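Long-range contacts in 2-aminomuconic 6-semialdehyde dehydrogenase (PDB 7BZV), which probably catalyses the NAD-dependent oxidation of 2-aminomuconic 6-semialdehyde to 2-aminomuconate, a step of the meta-cleavage pathway for 2-aminophenol, working as a tetramer: residues Ala45-His50 / His221-Ala226; Val147-Pro152 / Ala226-Gly231; Asn172-Lys177 / Gly201-Val206. All blocks are in the same frame, centred on the assembly; numbering follows the deposited sequence.

In the fold
Helix 39-52 comes first and supplies residues 45-50. Residues 221-226 come back to it, and there contact 1 closes a loop of 170 residues. Within that loop, strand 134-150 brings residues 147-152. Its partner 226-231 follows at once on the second half of contact 1, so contacts 1 and 2 cross and share Ala-226. Contact 3 pairs residues 172-177 with 201-206, is nested inside both loops and packs beside residues 45-50. Contacts 2 and 3 belong to one sheet, because strand 134-150 runs between strands 173-177 and 226-230. Contact 1 ties helix 39-52 to the loop that leads into strand 226-230.

Contact 1. Residues Ala45-His50 / His221-Ala226; sequences AVKAGH and HPDISA. With SO4 (sulfate ion), chain H.
Val-46 and His-50 reach from one side of helix 39-52 to the turn His-221 to Ile-224 through different first torsions. In Val-46, CG1 lies anti to the backbone N (chi1 170°) and CG2 beside it, which spreads the two methyls across the turn. In His-50, CG lies anti to the carbonyl carbon (chi1 -78°), and NE2 meets the backbone of Asp-223. CG1 of Val-46 sits over one face of the His-221 ring, displaced toward its rim, in a CH-pi contact. Its distance to CE1 of His-221 is 3.7 Å. The other methyl, CG2, packs on CD1 of Ile-224 at 3.8 Å.

The polar link is short and straight. His-50 NE2 donates to the carbonyl O of Asp-223 at 2.7 Å, with an N-H...O angle of 173°. The acceptor lies in the imidazole plane. His-221 is fixed within its own turn: Asp-223 N donates to its ND1 at 3.0 Å, again in the ring plane. Its NE2 has a weak bond to Asp-43.

The carboxylate of Asp-223 has its main partner elsewhere, in a salt bridge from OD1 to Arg-414 of the second subunit. Lys-47 NZ is 4.4 Å from Asp-223 OD2, too far for a salt bridge. Ser-225 OG donates to O1 of a sulfate at 3.3 Å and is also bonded to Val-146 N. The sulfate probably comes from the crystallisation liquor.

The two nitrogens play opposite parts. NE2 of His-50 is the donor, whereas ND1 of His-221 accepts a hydrogen bond, so His-221 is likely to be neutral, with its proton on NE2. Lys-47 probably adds a modest electrostatic pull on an aspartate already engaged at the subunit interface.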
loop_
_atom_site.group_PDB
_atom_site.type_symbol
_atom_site.label_atom_id
_atom_site.label_comp_id
_atom_site.label_asym_id
_atom_site.label_seq_id
_atom_site.Cartn_x
_atom_site.Cartn_y
_atom_site.Cartn_z
ATOM N N ALA B 45 10.282 -20.685 -30.988
ATOM C CA ALA B 45 10.498 -20.151 -29.649
ATOM C C ALA B 45 9.178 -19.798 -28.976
ATOM O O ALA B 45 8.971 -20.103 -27.795
ATOM C CB ALA B 45 11.421 -18.937 -29.732
ATOM N N VAL B 46 8.271 -19.133 -29.700
ATOM C CA VAL B 46 7.021 -18.727 -29.063
ATOM C C VAL B 46 6.227 -19.956 -28.644
ATOM O O VAL B 46 5.594 -19.990 -27.572
ATOM C CB VAL B 46 6.214 -17.805 -30.001
ATOM C CG1 VAL B 46 4.810 -17.594 -29.433
ATOM C CG2 VAL B 46 6.919 -16.420 -30.201
ATOM N N LYS B 47 6.231 -20.981 -29.494
ATOM C CA LYS B 47 5.463 -22.176 -29.196
ATOM C C LYS B 47 6.096 -22.954 -28.057
ATOM O O LYS B 47 5.387 -23.459 -27.183
ATOM C CB LYS B 47 5.323 -23.014 -30.476
ATOM C CG LYS B 47 4.495 -22.284 -31.564
ATOM C CD LYS B 47 3.074 -21.852 -31.067
ATOM C CE LYS B 47 2.454 -22.849 -30.048
ATOM N NZ LYS B 47 1.324 -22.257 -29.229
ATOM N N ALA B 48 7.435 -23.023 -28.026
ATOM C CA ALA B 48 8.105 -23.610 -26.875
ATOM C C ALA B 48 7.782 -22.855 -25.576
ATOM O O ALA B 48 7.673 -23.474 -24.514
ATOM C CB ALA B 48 9.612 -23.645 -27.106
ATOM N N GLY B 49 7.622 -21.532 -25.624
ATOM C CA GLY B 49 7.292 -20.811 -24.398
ATOM C C GLY B 49 5.904 -21.160 -23.893
ATOM O O GLY B 49 5.712 -21.463 -22.712
ATOM N N HIS B 50 4.917 -21.136 -24.793
ATOM C CA HIS B 50 3.562 -21.510 -24.414
ATOM C C HIS B 50 3.525 -22.947 -23.901
ATOM O O HIS B 50 2.777 -23.262 -22.969
ATOM C CB HIS B 50 2.612 -21.313 -25.607
ATOM C CG HIS B 50 2.223 -19.884 -25.820
ATOM N ND1 HIS B 50 1.500 -19.167 -24.890
ATOM C CD2 HIS B 50 2.517 -19.018 -26.820
ATOM C CE1 HIS B 50 1.339 -17.929 -25.321
ATOM N NE2 HIS B 50 1.963 -17.807 -26.481
ATOM N N HIS B 221 4.238 -11.591 -34.104
ATOM C CA HIS B 221 3.729 -12.930 -33.895
ATOM C C HIS B 221 2.387 -12.878 -33.178
ATOM O O HIS B 221 2.271 -12.241 -32.120
ATOM C CB HIS B 221 4.725 -13.737 -33.100
ATOM C CG HIS B 221 4.472 -15.204 -33.156
ATOM N ND1 HIS B 221 3.345 -15.782 -32.610
ATOM C CD2 HIS B 221 5.191 -16.211 -33.703
ATOM C CE1 HIS B 221 3.393 -17.086 -32.805
ATOM N NE2 HIS B 221 4.500 -17.372 -33.466
ATOM N N PRO B 222 1.352 -13.529 -33.704
ATOM C CA PRO B 222 0.021 -13.367 -33.093
ATOM C C PRO B 222 -0.085 -13.977 -31.704
ATOM O O PRO B 222 -1.046 -13.662 -30.985
ATOM C CB PRO B 222 -0.923 -14.055 -34.094
ATOM C CG PRO B 222 -0.052 -15.062 -34.825
ATOM C CD PRO B 222 1.377 -14.520 -34.801
ATOM N N ASP B 223 0.849 -14.855 -31.320
ATOM C CA ASP B 223 0.819 -15.569 -30.044
ATOM C C ASP B 223 1.781 -14.991 -29.010
ATOM O O ASP B 223 1.907 -15.546 -27.909
ATOM C CB ASP B 223 1.138 -17.062 -30.247
ATOM C CG ASP B 223 0.126 -17.762 -31.142
ATOM O OD1 ASP B 223 -1.033 -17.290 -31.190
ATOM O OD2 ASP B 223 0.490 -18.784 -31.774
ATOM N N ILE B 224 2.487 -13.917 -29.340
ATOM C CA ILE B 224 3.208 -13.177 -28.316
ATOM C C ILE B 224 2.201 -12.538 -27.362
ATOM O O ILE B 224 1.119 -12.095 -27.766
ATOM C CB ILE B 224 4.114 -12.134 -28.982
ATOM C CG1 ILE B 224 5.429 -11.975 -28.204
ATOM C CG2 ILE B 224 3.374 -10.829 -29.105
ATOM C CD1 ILE B 224 6.334 -13.194 -28.253
ATOM N N SER B 225 2.536 -12.493 -26.083
ATOM C CA SER B 225 1.574 -12.045 -25.075
ATOM C C SER B 225 1.811 -10.605 -24.653
ATOM O O SER B 225 0.905 -9.958 -24.100
ATOM C CB SER B 225 1.620 -12.968 -23.853
ATOM O OG SER B 225 1.481 -14.339 -24.222
ATOM N N ALA B 226 3.003 -10.097 -24.908
ATOM C CA ALA B 226 3.358 -8.730 -24.572
ATOM C C ALA B 226 4.690 -8.474 -25.238
ATOM O O ALA B 226 5.420 -9.415 -25.580
ATOM C CB ALA B 226 3.435 -8.509 -23.056
HETATM S S SO4 H . -2.302 -14.136 -25.946
HETATM O O1 SO4 H . -1.549 -15.143 -25.205
HETATM O O2 SO4 H . -1.804 -12.806 -25.631
HETATM O O3 SO4 H . -3.713 -14.203 -25.584
HETATM O O4 SO4 H . -2.147 -14.393 -27.374
#

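Contact 2. Residues Val147-Pro152 / Ala226-Gly231; sequences VGVISP and AITFTG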
loop_
_atom_site.group_PDB
_atom_site.type_symbol
_atom_site.label_atom_id
_atom_site.label_comp_id
_atom_site.label_asym_id
_atom_site.label_seq_id
_atom_site.Cartn_x
_atom_site.Cartn_y
_atom_site.Cartn_z
ATOM N N VAL B 147 6.507 -13.401 -23.306
ATOM C CA VAL B 147 6.870 -11.993 -23.431
ATOM C C VAL B 147 8.019 -11.861 -24.420
ATOM O O VAL B 147 9.057 -12.521 -24.278
ATOM C CB VAL B 147 7.250 -11.424 -22.055
ATOM C CG1 VAL B 147 7.838 -10.019 -22.186
ATOM C CG2 VAL B 147 6.043 -11.440 -21.147
ATOM N N GLY B 148 7.844 -11.018 -25.437
ATOM C CA GLY B 148 8.925 -10.718 -26.361
ATOM C C GLY B 148 9.784 -9.569 -25.843
ATOM O O GLY B 148 9.262 -8.522 -25.461
ATOM N N VAL B 149 11.098 -9.793 -25.799
ATOM C CA VAL B 149 12.061 -8.836 -25.233
ATOM C C VAL B 149 13.031 -8.431 -26.338
ATOM O O VAL B 149 13.826 -9.246 -26.812
ATOM C CB VAL B 149 12.829 -9.412 -24.029
ATOM C CG1 VAL B 149 13.828 -8.384 -23.511
ATOM C CG2 VAL B 149 11.889 -9.861 -22.905
ATOM N N ILE B 150 12.989 -7.171 -26.722
ATOM C CA ILE B 150 13.881 -6.631 -27.729
ATOM C C ILE B 150 14.763 -5.625 -27.009
ATOM O O ILE B 150 14.262 -4.624 -26.480
ATOM C CB ILE B 150 13.107 -5.997 -28.894
ATOM C CG1 ILE B 150 12.238 -7.082 -29.555
ATOM C CG2 ILE B 150 14.075 -5.374 -29.882
ATOM C CD1 ILE B 150 11.187 -6.544 -30.477
ATOM N N SER B 151 16.067 -5.921 -26.944
ATOM C CA SER B 151 17.016 -5.293 -26.019
ATOM C C SER B 151 18.043 -4.459 -26.762
ATOM O O SER B 151 18.515 -4.879 -27.825
ATOM C CB SER B 151 17.758 -6.354 -25.190
ATOM O OG SER B 151 17.123 -6.565 -23.961
ATOM N N PRO B 152 18.446 -3.312 -26.217
ATOM C CA PRO B 152 19.330 -2.405 -26.950
ATOM C C PRO B 152 20.809 -2.742 -26.762
ATOM O O PRO B 152 21.196 -3.588 -25.953
ATOM C CB PRO B 152 19.016 -1.036 -26.337
ATOM C CG PRO B 152 18.715 -1.368 -24.886
ATOM C CD PRO B 152 18.034 -2.748 -24.915
ATOM N N ALA B 226 3.003 -10.097 -24.908
ATOM C CA ALA B 226 3.358 -8.730 -24.572
ATOM C C ALA B 226 4.690 -8.474 -25.238
ATOM O O ALA B 226 5.420 -9.415 -25.580
ATOM C CB ALA B 226 3.435 -8.509 -23.056
ATOM N N ILE B 227 4.983 -7.199 -25.467
ATOM C CA ILE B 227 6.233 -6.805 -26.109
ATOM C C ILE B 227 6.838 -5.702 -25.273
ATOM O O ILE B 227 6.178 -4.690 -25.006
ATOM C CB ILE B 227 6.072 -6.314 -27.558
ATOM C CG1 ILE B 227 5.347 -7.332 -28.429
ATOM C CG2 ILE B 227 7.447 -6.024 -28.161
ATOM C CD1 ILE B 227 4.626 -6.693 -29.617
ATOM N N THR B 228 8.073 -5.903 -24.847
ATOM C CA THR B 228 8.823 -4.904 -24.116
ATOM C C THR B 228 9.985 -4.480 -24.999
ATOM O O THR B 228 10.646 -5.325 -25.612
ATOM C CB THR B 228 9.317 -5.445 -22.764
ATOM O OG1 THR B 228 9.647 -4.333 -21.905
ATOM C CG2 THR B 228 10.512 -6.373 -22.966
ATOM N N PHE B 229 10.241 -3.176 -25.063
ATOM C CA PHE B 229 11.241 -2.663 -25.995
ATOM C C PHE B 229 11.878 -1.407 -25.419
ATOM O O PHE B 229 11.178 -0.532 -24.897
ATOM C CB PHE B 229 10.626 -2.357 -27.370
ATOM C CG PHE B 229 11.536 -1.565 -28.283
ATOM C CD1 PHE B 229 12.540 -2.193 -28.995
ATOM C CD2 PHE B 229 11.387 -0.187 -28.417
ATOM C CE1 PHE B 229 13.375 -1.467 -29.822
ATOM C CE2 PHE B 229 12.216 0.541 -29.254
ATOM C CZ PHE B 229 13.212 -0.094 -29.953
ATOM N N THR B 230 13.208 -1.345 -25.497
ATOM C CA THR B 230 13.980 -0.148 -25.169
ATOM C C THR B 230 14.803 0.224 -26.391
ATOM O O THR B 230 15.473 -0.634 -26.979
ATOM C CB THR B 230 14.904 -0.345 -23.954
ATOM O OG1 THR B 230 14.131 -0.798 -22.832
ATOM C CG2 THR B 230 15.655 1.019 -23.559
ATOM N N GLY B 231 14.728 1.482 -26.791
ATOM C CA GLY B 231 15.526 1.935 -27.917
ATOM C C GLY B 231 14.909 3.158 -28.593
ATOM O O GLY B 231 14.295 4.000 -27.943
#
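Ile-150 packs against Phe-229 where two parallel strands lie side by side, and its side chain can be followed outward. CB stands in the plane of the Phe-229 ring, at its edge, 3.8 Å from CD1. The CG2 branch lies anti to the backbone N (chi1 -61° for CG1) and comes closer to the same ring atom, Phe-229 CD1, at 3.6 Å. The other branch ends in CD1, which makes a looser contact with Ile-227 CG2. Ile-150 therefore meets the edge of the phenyl ring and not its face. Helix 233-244 packs on Ile-227 and Phe-229 from this side of the sheet.

The backbones are joined by three hydrogen bonds. Gly-148 N gives to Ala-226 O, Thr-228 N to Gly-148 O at 2.9 Å, and Ile-150 N to Thr-228 O at 3.2 Å. The middle bond is nearly straight, at 177°.

On the opposite face, Val-149 and Thr-228 point the same way. Thr-228 CG2 rests 3.8 Å from Val-149 CG2. Thr-228 OG1 is bonded to Tyr-475 OH and Lys-163 NZ, and Lys-163 also reaches Thr-230 OG1.

Beyond the strand, Pro-152 lays CB 3.6 Å from the carbonyl O of Thr-230, and its CG and CD border Thr-230 CB. Leu-159 of helix 156-169 packs on both residues. A glycine in place of Pro-152 would probably open a gap beside Thr-230 and Leu-159 and set the chain after the strand free to turn.

Parallel central strands with helices on both faces belong to the Rossmann-like NAD-binding domain of aldehyde dehydrogenases. In this family the cofactor lies near the C-terminal ends of such strands.

Contact 3. Residues Asn172-Lys177 / Gly201-Val206; sequences NAVVVK and GVFNLV
Val-174 and Phe-203 meet on one face of a beta-alpha-beta crossover, in which helix 184-196 links the parallel strands 173-177 and 203-205. This is a building block of the Rossmann-like domain. The face with Val-174, Val-176, Phe-203 and Leu-205 is the tightly packed one. CG2 of Val-174 comes obliquely to the Phe-203 ring, 3.6 Å from CD2. Val-176 CG2 lies farther off, near CE2 of the same ring, while its CG1 touches Leu-205 CD1 at 4.0 Å. With chi1 at -177°, the Phe-203 ring swings out to these valines. Helices 156-169 and 184-196 close over this face.

On the other face the side chains of the two strands meet less closely, although this face too is buried. There Val-175 CG1 touches Val-206 CG2 at 3.9 Å, and Ile-218 of helix 214-220 packs on both residues. Lys-177 runs its CG past the carbonyl O of Val-206. Its NZ leads away from the pair, to a weak bond with Phe-209 O and a long, weak ion pair with Glu-180.

Four backbone hydrogen bonds join the chains. Val-174 N donates to Val-202 O at 2.7 Å. Val-206 N donates to Val-176 O at the far end. Between them, Asn-204 uses both its N and its O, to Val-174 O and from Val-176 N.

Val-174 O has a second, weak donor in the Asn-204 side chain, whose ND2 is 3.3 Å away. The OD1 end of that amide takes a bond from Asp-10 N. Its ND2 donates more closely to Gly-201 O, at 2.8 Å, approaching from above the carbonyl plane.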
loop_
_atom_site.group_PDB
_atom_site.type_symbol
_atom_site.label_atom_id
_atom_site.label_comp_id
_atom_site.label_asym_id
_atom_site.label_seq_id
_atom_site.Cartn_x
_atom_site.Cartn_y
_atom_site.Cartn_z
ATOM N N ASN B 172 6.114 -15.758 -16.654
ATOM C CA ASN B 172 6.119 -15.837 -18.109
ATOM C C ASN B 172 7.288 -16.688 -18.602
ATOM O O ASN B 172 8.274 -16.920 -17.893
ATOM C CB ASN B 172 6.253 -14.452 -18.738
ATOM C CG ASN B 172 5.142 -13.503 -18.322
ATOM O OD1 ASN B 172 3.989 -13.595 -18.785
ATOM N ND2 ASN B 172 5.486 -12.571 -17.464
ATOM N N ALA B 173 7.177 -17.140 -19.848
ATOM C CA ALA B 173 8.335 -17.515 -20.649
ATOM C C ALA B 173 8.763 -16.294 -21.445
ATOM O O ALA B 173 7.961 -15.386 -21.668
ATOM C CB ALA B 173 8.020 -18.662 -21.617
ATOM N N VAL B 174 10.020 -16.265 -21.895
ATOM C CA VAL B 174 10.475 -15.118 -22.666
ATOM C C VAL B 174 11.103 -15.564 -23.979
ATOM O O VAL B 174 11.667 -16.656 -24.090
ATOM C CB VAL B 174 11.468 -14.189 -21.894
ATOM C CG1 VAL B 174 10.803 -13.640 -20.682
ATOM C CG2 VAL B 174 12.753 -14.898 -21.532
ATOM N N VAL B 175 10.941 -14.716 -24.990
ATOM C CA VAL B 175 11.689 -14.792 -26.244
ATOM C C VAL B 175 12.444 -13.487 -26.386
ATOM O O VAL B 175 11.826 -12.421 -26.506
ATOM C CB VAL B 175 10.784 -15.033 -27.458
ATOM C CG1 VAL B 175 11.624 -15.111 -28.714
ATOM C CG2 VAL B 175 10.013 -16.324 -27.276
ATOM N N VAL B 176 13.770 -13.577 -26.392
ATOM C CA VAL B 176 14.670 -12.446 -26.187
ATOM C C VAL B 176 15.499 -12.281 -27.442
ATOM O O VAL B 176 16.081 -13.260 -27.928
ATOM C CB VAL B 176 15.586 -12.699 -24.974
ATOM C CG1 VAL B 176 16.871 -11.976 -25.115
ATOM C CG2 VAL B 176 14.842 -12.366 -23.694
ATOM N N LYS B 177 15.556 -11.060 -27.965
ATOM C CA LYS B 177 16.445 -10.772 -29.096
ATOM C C LYS B 177 17.402 -9.655 -28.725
ATOM O O LYS B 177 16.978 -8.481 -28.669
ATOM C CB LYS B 177 15.675 -10.373 -30.349
ATOM C CG LYS B 177 16.614 -10.280 -31.604
ATOM C CD LYS B 177 16.354 -9.006 -32.430
ATOM C CE LYS B 177 17.524 -8.011 -32.450
ATOM N NZ LYS B 177 17.206 -6.802 -33.267
ATOM N N GLY B 201 12.267 -23.976 -22.773
ATOM C CA GLY B 201 11.174 -23.170 -23.257
ATOM C C GLY B 201 10.901 -21.930 -22.429
ATOM O O GLY B 201 10.251 -21.002 -22.929
ATOM N N VAL B 202 11.376 -21.894 -21.179
ATOM C CA VAL B 202 11.140 -20.722 -20.331
ATOM C C VAL B 202 11.950 -19.533 -20.827
ATOM O O VAL B 202 11.435 -18.414 -20.927
ATOM C CB VAL B 202 11.458 -21.023 -18.858
ATOM C CG1 VAL B 202 11.351 -19.715 -18.010
ATOM C CG2 VAL B 202 10.533 -22.093 -18.363
ATOM N N PHE B 203 13.233 -19.743 -21.118
ATOM C CA PHE B 203 14.105 -18.679 -21.617
ATOM C C PHE B 203 14.601 -19.045 -23.009
ATOM O O PHE B 203 15.387 -19.988 -23.162
ATOM C CB PHE B 203 15.297 -18.439 -20.679
ATOM C CG PHE B 203 16.190 -17.300 -21.112
ATOM C CD1 PHE B 203 17.219 -17.504 -22.027
ATOM C CD2 PHE B 203 16.006 -16.017 -20.600
ATOM C CE1 PHE B 203 18.024 -16.473 -22.409
ATOM C CE2 PHE B 203 16.814 -14.977 -20.986
ATOM C CZ PHE B 203 17.814 -15.187 -21.892
ATOM N N ASN B 204 14.188 -18.278 -24.013
ATOM C CA ASN B 204 14.569 -18.522 -25.399
ATOM C C ASN B 204 15.281 -17.308 -25.971
ATOM O O ASN B 204 14.890 -16.162 -25.715
ATOM C CB ASN B 204 13.347 -18.825 -26.246
ATOM C CG ASN B 204 12.592 -20.028 -25.763
ATOM O OD1 ASN B 204 13.029 -21.167 -25.931
ATOM N ND2 ASN B 204 11.451 -19.782 -25.127
ATOM N N LEU B 205 16.335 -17.566 -26.737
ATOM C CA LEU B 205 17.200 -16.528 -27.279
ATOM C C LEU B 205 17.236 -16.686 -28.791
ATOM O O LEU B 205 17.641 -17.741 -29.296
ATOM C CB LEU B 205 18.618 -16.627 -26.707
ATOM C CG LEU B 205 19.739 -15.758 -27.318
ATOM C CD1 LEU B 205 19.522 -14.327 -27.019
ATOM C CD2 LEU B 205 21.058 -16.226 -26.774
ATOM N N VAL B 206 16.801 -15.646 -29.502
ATOM C CA VAL B 206 16.897 -15.583 -30.957
ATOM C C VAL B 206 17.730 -14.373 -31.341
ATOM O O VAL B 206 17.472 -13.262 -30.865
ATOM C CB VAL B 206 15.513 -15.499 -31.620
ATOM C CG1 VAL B 206 14.818 -16.860 -31.517
ATOM C CG2 VAL B 206 14.668 -14.411 -30.999
#